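Local coordinates for uncharacterized protein (Trypanosoma congolense, PDB 4E40) that is a cell-surface receptor for haptoglobin-hemoglobin, with an elongated helical-bundle ectodomain, and probably serves the uptake of heme and iron, at residues E54-K59 and R228-A233; V64-A69 and E239-S244. All coordinates share one frame; numbering follows the deposited sequence.

Both contacts join the same two long helices, 28-73 and 192-246, which run side by side in the same direction, so contact 1 (54-59 with 228-233) comes before contact 2 (64-69 with 239-244) on each of them. Their centres are about 15 Å apart and their nearest atoms about 5 Å, without touching. The centre of contact 1 lies about 27 Å, and that of contact 2 about 43 Å, from the centre of the chain on the same side, contact 2 close to the end of the elongated bundle. Helix 82-147 packs beside both. Together they mark where the first and last long helices, running parallel, pack against each other, through a leucine-centred contact first and an alanine pair further along.

Contact 1: residues E54-K59 and R228-A233; sequences EDILAK and RQLEKA. Unlike the reference sequence in segment 54-59: Asp55 (reference Glu).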
loop_
_atom_site.group_PDB
_atom_site.type_symbol
_atom_site.label_atom_id
_atom_site.label_comp_id
_atom_site.label_asym_id
_atom_site.label_seq_id
_atom_site.Cartn_x
_atom_site.Cartn_y
_atom_site.Cartn_z
ATOM N N GLU A 54 -16.185 -13.403 2.408
ATOM C CA GLU A 54 -16.998 -13.999 3.392
ATOM C C GLU A 54 -18.320 -14.501 2.794
ATOM O O GLU A 54 -18.807 -15.560 3.205
ATOM C CB GLU A 54 -17.325 -12.935 4.453
ATOM C CG GLU A 54 -16.117 -12.630 5.332
ATOM C CD GLU A 54 -16.446 -11.584 6.443
ATOM O OE1 GLU A 54 -17.583 -11.063 6.526
ATOM O OE2 GLU A 54 -15.597 -11.327 7.285
ATOM N N ASP A 55 -18.852 -13.752 1.810
ATOM C CA ASP A 55 -20.081 -14.143 1.137
ATOM C C ASP A 55 -19.820 -15.434 0.381
ATOM O O ASP A 55 -20.632 -16.351 0.434
ATOM C CB ASP A 55 -20.547 -13.074 0.135
ATOM C CG ASP A 55 -21.932 -13.383 -0.455
ATOM O OD1 ASP A 55 -22.899 -13.567 0.318
ATOM O OD2 ASP A 55 -22.081 -13.426 -1.692
ATOM N N ILE A 56 -18.671 -15.479 -0.297
ATOM C CA ILE A 56 -18.281 -16.694 -1.057
ATOM C C ILE A 56 -18.236 -17.913 -0.131
ATOM O O ILE A 56 -18.762 -18.976 -0.485
ATOM C CB ILE A 56 -16.910 -16.467 -1.750
ATOM C CG1 ILE A 56 -17.190 -15.568 -2.945
ATOM C CG2 ILE A 56 -16.335 -17.812 -2.221
ATOM C CD1 ILE A 56 -15.897 -15.028 -3.517
ATOM N N LEU A 57 -17.674 -17.726 1.070
ATOM C CA LEU A 57 -17.557 -18.837 2.011
ATOM C C LEU A 57 -18.945 -19.277 2.488
ATOM O O LEU A 57 -19.191 -20.458 2.597
ATOM C CB LEU A 57 -16.719 -18.406 3.228
ATOM C CG LEU A 57 -16.310 -19.643 4.037
ATOM C CD1 LEU A 57 -15.724 -20.849 3.278
ATOM C CD2 LEU A 57 -15.323 -19.203 5.112
ATOM N N ALA A 58 -19.801 -18.324 2.787
ATOM C CA ALA A 58 -21.169 -18.670 3.248
ATOM C C ALA A 58 -21.939 -19.419 2.140
ATOM O O ALA A 58 -22.576 -20.433 2.408
ATOM C CB ALA A 58 -21.862 -17.389 3.675
ATOM N N LYS A 59 -21.823 -18.957 0.873
ATOM C CA LYS A 59 -22.519 -19.707 -0.206
ATOM C C LYS A 59 -21.966 -21.107 -0.386
ATOM O O LYS A 59 -22.692 -22.034 -0.704
ATOM C CB LYS A 59 -22.399 -18.915 -1.534
ATOM C CG LYS A 59 -23.293 -17.703 -1.582
ATOM C CD LYS A 59 -23.004 -16.912 -2.861
ATOM C CE LYS A 59 -23.970 -15.751 -3.156
ATOM N NZ LYS A 59 -24.778 -15.396 -1.951
ATOM N N ARG A 228 -13.997 -19.312 -8.775
ATOM C CA ARG A 228 -13.996 -20.523 -9.627
ATOM C C ARG A 228 -14.364 -21.786 -8.842
ATOM O O ARG A 228 -15.160 -22.614 -9.300
ATOM C CB ARG A 228 -12.652 -20.770 -10.308
ATOM C CG ARG A 228 -12.393 -19.792 -11.475
ATOM C CD ARG A 228 -11.145 -20.221 -12.239
ATOM N NE ARG A 228 -11.200 -19.646 -13.611
ATOM C CZ ARG A 228 -10.131 -19.398 -14.368
ATOM N NH1 ARG A 228 -8.907 -19.648 -13.898
ATOM N NH2 ARG A 228 -10.285 -18.864 -15.600
ATOM N N GLN A 229 -13.755 -21.906 -7.666
ATOM C CA GLN A 229 -14.000 -23.111 -6.830
ATOM C C GLN A 229 -15.422 -23.110 -6.295
ATOM O O GLN A 229 -16.042 -24.177 -6.172
ATOM C CB GLN A 229 -12.956 -23.200 -5.718
ATOM C CG GLN A 229 -11.531 -23.426 -6.252
ATOM C CD GLN A 229 -11.534 -24.587 -7.187
ATOM O OE1 GLN A 229 -11.978 -25.677 -6.857
ATOM N NE2 GLN A 229 -11.149 -24.295 -8.489
ATOM N N LEU A 230 -15.947 -21.927 -5.947
ATOM C CA LEU A 230 -17.352 -21.832 -5.589
ATOM C C LEU A 230 -18.296 -22.294 -6.682
ATOM O O LEU A 230 -19.258 -23.021 -6.407
ATOM C CB LEU A 230 -17.724 -20.397 -5.121
ATOM C CG LEU A 230 -19.208 -20.270 -4.769
ATOM C CD1 LEU A 230 -19.647 -21.144 -3.528
ATOM C CD2 LEU A 230 -19.452 -18.762 -4.491
ATOM N N GLU A 231 -18.026 -21.847 -7.916
ATOM C CA GLU A 231 -18.823 -22.274 -9.040
ATOM C C GLU A 231 -18.832 -23.822 -9.156
ATOM O O GLU A 231 -19.880 -24.390 -9.406
ATOM C CB GLU A 231 -18.363 -21.578 -10.307
ATOM C CG GLU A 231 -19.200 -22.088 -11.455
ATOM C CD GLU A 231 -19.571 -21.112 -12.535
ATOM O OE1 GLU A 231 -19.425 -19.889 -12.357
ATOM O OE2 GLU A 231 -20.007 -21.620 -13.596
ATOM N N LYS A 232 -17.658 -24.453 -9.014
ATOM C CA LYS A 232 -17.576 -25.902 -9.061
ATOM C C LYS A 232 -18.450 -26.527 -7.956
ATOM O O LYS A 232 -19.239 -27.433 -8.208
ATOM C CB LYS A 232 -16.104 -26.338 -8.993
ATOM C CG LYS A 232 -16.036 -27.873 -9.179
ATOM C CD LYS A 232 -14.615 -28.431 -9.136
ATOM C CE LYS A 232 -13.735 -27.883 -10.228
ATOM N NZ LYS A 232 -12.512 -28.797 -10.288
ATOM N N ALA A 233 -18.306 -25.977 -6.748
ATOM C CA ALA A 233 -19.041 -26.524 -5.621
ATOM C C ALA A 233 -20.545 -26.379 -5.823
ATOM O O ALA A 233 -21.291 -27.314 -5.510
ATOM C CB ALA A 233 -18.616 -25.841 -4.331
#
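Leu230 reaches from helix 192-246 onto the backbone and side chains of Ile56 and Lys59 on helix 28-73. Its CG stands anti to the backbone N (chi1 179°), which carries both methyl groups across to the neighbouring helix. CD1 lies 3.8 Å from Ile56 O and 3.9 Å from Lys59 C, thus resting on one turn of the helix backbone itself. CD2 turns to the branch methyl of Ile56, with 4.0 Å between Leu230 CD2 and Ile56 CG2. This side is buried: Ile56 also touches Leu223 and Glu227 of helix 192-246 and Val101 of helix 82-147. The solvent side is looser. There Lys59 gives only the base of its side chain to the contact, CB standing 4.1 Å from Leu230 CD1, while its far end leads away. Lys59 NZ forms a salt bridge with Asp55 whose hydrogen bonds to both carboxylate oxygens are weak; with Asp55 modelled in two conformers, the pairing is doubtful. The side chain of Ile56 comes within about 4 Å (nearest atoms) of that of Lys52, a heme b-binding residue one turn earlier, although no heme is bound here. Such apolar packing between parallel helices belongs to the elongated bundle of long helices 28-73, 82-147 and 192-246 in this haptoglobin-hemoglobin receptor.

Contact 2: residues V64-A69 and E239-S244; sequences VERASA and EAETES. Unlike the reference sequence in segment 64-69: Val64 (reference Ala).
Arg66 and Glu241 face each other across two parallel helices, 28-73 and 192-246, near one end of the receptor's helical bundle. In the Glu241 conformer described, Arg66 NH2 donates to Glu241 OE1 over 3.2 Å in a salt bridge. The bond is bent, with an N-H...O angle of 138°, and it reaches the oxygen from above the carboxylate, 46° out of that plane. The two flat groups are nevertheless only 28° apart. The aliphatic part of the arginine runs by the carboxylate, Arg66 CD coming 3.8 Å from Glu241 OE2, and the bend about CG-CD then turns the guanidinium so that NH2 meets OE1. A water next to the pair donates to Arg66 O at 2.6 Å and, weakly, to Glu241 OE2, tying the helix 28-73 backbone to the same carboxylate. A second conformer of Glu241 was also modelled, so these carboxylate contacts, the bridge and the weak water bond included, hold for this conformer and are doubtful as permanent features. Further along the interface the hydroxyl of Ser244 is hydrogen-bonded to Ala70 O, a further polar tie between the same two helices. Beneath the charged pair the interface is buried and made of small residues: Ala240, whose CB points at helix 28-73, packs against both Ala67 and Ala70. This lets the backbones come close, with 5.6 Å between Ala67 CA and Ala240 CA, and brings Ala67 CB to 4.2 Å from Ala240 CB.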
loop_
_atom_site.group_PDB
_atom_site.type_symbol
_atom_site.label_atom_id
_atom_site.label_comp_id
_atom_site.label_asym_id
_atom_site.label_seq_id
_atom_site.Cartn_x
_atom_site.Cartn_y
_atom_site.Cartn_z
ATOM N N VAL A 64 -22.532 -27.092 0.160
ATOM C CA VAL A 64 -22.025 -28.391 0.595
ATOM C C VAL A 64 -23.026 -29.064 1.533
ATOM O O VAL A 64 -23.250 -30.251 1.440
ATOM C CB VAL A 64 -20.633 -28.251 1.215
ATOM C CG1 VAL A 64 -20.217 -29.542 1.876
ATOM C CG2 VAL A 64 -19.692 -27.973 0.039
ATOM N N GLU A 65 -23.669 -28.260 2.376
ATOM C CA GLU A 65 -24.633 -28.917 3.255
ATOM C C GLU A 65 -25.865 -29.414 2.523
ATOM O O GLU A 65 -26.416 -30.487 2.892
ATOM C CB GLU A 65 -24.910 -28.034 4.499
ATOM C CG GLU A 65 -23.684 -27.843 5.419
ATOM C CD GLU A 65 -22.893 -29.136 5.749
ATOM O OE1 GLU A 65 -23.469 -30.151 6.181
ATOM O OE2 GLU A 65 -21.666 -29.173 5.519
ATOM N N ARG A 66 -26.322 -28.693 1.506
ATOM C CA ARG A 66 -27.401 -29.181 0.644
ATOM C C ARG A 66 -26.968 -30.463 -0.067
ATOM O O ARG A 66 -27.755 -31.435 -0.180
ATOM C CB ARG A 66 -27.838 -28.129 -0.324
ATOM C CG ARG A 66 -28.609 -27.015 0.403
ATOM C CD ARG A 66 -29.256 -26.057 -0.604
ATOM N NE ARG A 66 -28.423 -24.901 -0.836
ATOM C CZ ARG A 66 -27.605 -24.748 -1.867
ATOM N NH1 ARG A 66 -26.901 -23.639 -1.929
ATOM N NH2 ARG A 66 -27.485 -25.692 -2.815
ATOM N N ALA A 67 -25.702 -30.487 -0.510
ATOM C CA ALA A 67 -25.234 -31.711 -1.170
ATOM C C ALA A 67 -25.191 -32.899 -0.166
ATOM O O ALA A 67 -25.586 -34.038 -0.531
ATOM C CB ALA A 67 -23.857 -31.447 -1.822
ATOM N N SER A 68 -24.738 -32.642 1.071
ATOM C CA SER A 68 -24.630 -33.659 2.130
ATOM C C SER A 68 -26.024 -34.175 2.466
ATOM O O SER A 68 -26.215 -35.397 2.654
ATOM C CB SER A 68 -24.001 -33.097 3.381
ATOM O OG SER A 68 -22.594 -32.933 3.174
ATOM N N ALA A 69 -26.992 -33.245 2.481
ATOM C CA ALA A 69 -28.400 -33.673 2.724
ATOM C C ALA A 69 -28.927 -34.612 1.617
ATOM O O ALA A 69 -29.633 -35.593 1.924
ATOM C CB ALA A 69 -29.317 -32.486 2.976
ATOM N N GLU A 239 -26.182 -30.785 -9.037
ATOM C CA GLU A 239 -26.318 -32.155 -9.543
ATOM C C GLU A 239 -26.737 -33.144 -8.467
ATOM O O GLU A 239 -27.629 -34.002 -8.690
ATOM C CB GLU A 239 -25.058 -32.621 -10.332
ATOM C CG GLU A 239 -25.473 -33.904 -11.095
ATOM C CD GLU A 239 -24.344 -34.780 -11.606
ATOM O OE1 GLU A 239 -23.148 -34.505 -11.340
ATOM O OE2 GLU A 239 -24.720 -35.803 -12.241
ATOM N N ALA A 240 -26.128 -33.048 -7.291
ATOM C CA ALA A 240 -26.483 -33.932 -6.196
ATOM C C ALA A 240 -27.989 -33.774 -5.872
ATOM O O ALA A 240 -28.670 -34.782 -5.682
ATOM C CB ALA A 240 -25.623 -33.692 -4.964
ATOM N N GLU A 241 -28.486 -32.543 -5.801
ATOM C CA GLU A 241 -29.914 -32.318 -5.497
ATOM C C GLU A 241 -30.794 -32.857 -6.624
ATOM O O GLU A 241 -31.703 -33.671 -6.378
ATOM C CB GLU A 241 -30.197 -30.827 -5.236
ATOM C CG GLU A 241 -29.476 -30.273 -4.014
ATOM C CD GLU A 241 -29.933 -28.876 -3.614
ATOM O OE1 GLU A 241 -29.408 -27.875 -4.151
ATOM O OE2 GLU A 241 -30.794 -28.785 -2.722
ATOM N N THR A 242 -30.515 -32.425 -7.851
ATOM C CA THR A 242 -31.319 -32.820 -9.002
ATOM C C THR A 242 -31.412 -34.352 -9.120
ATOM O O THR A 242 -32.517 -34.924 -9.237
ATOM C CB THR A 242 -30.751 -32.209 -10.308
ATOM O OG1 THR A 242 -30.853 -30.798 -10.247
ATOM C CG2 THR A 242 -31.577 -32.651 -11.518
ATOM N N GLU A 243 -30.277 -35.041 -9.026
ATOM C CA GLU A 243 -30.294 -36.499 -9.130
ATOM C C GLU A 243 -30.969 -37.205 -7.962
ATOM O O GLU A 243 -31.641 -38.245 -8.149
ATOM C CB GLU A 243 -28.881 -37.049 -9.324
ATOM C CG GLU A 243 -28.278 -36.636 -10.664
ATOM C CD GLU A 243 -28.938 -37.349 -11.859
ATOM O OE1 GLU A 243 -29.325 -38.525 -11.731
ATOM O OE2 GLU A 243 -29.074 -36.731 -12.931
ATOM N N SER A 244 -30.797 -36.647 -6.772
ATOM C CA SER A 244 -31.460 -37.129 -5.558
ATOM C C SER A 244 -32.986 -37.124 -5.744
ATOM O O SER A 244 -33.673 -38.105 -5.358
ATOM C CB SER A 244 -31.080 -36.231 -4.382
ATOM O OG SER A 244 -30.990 -37.036 -3.220
HETATM O O HOH W 1 -30.322 -31.297 -0.451
#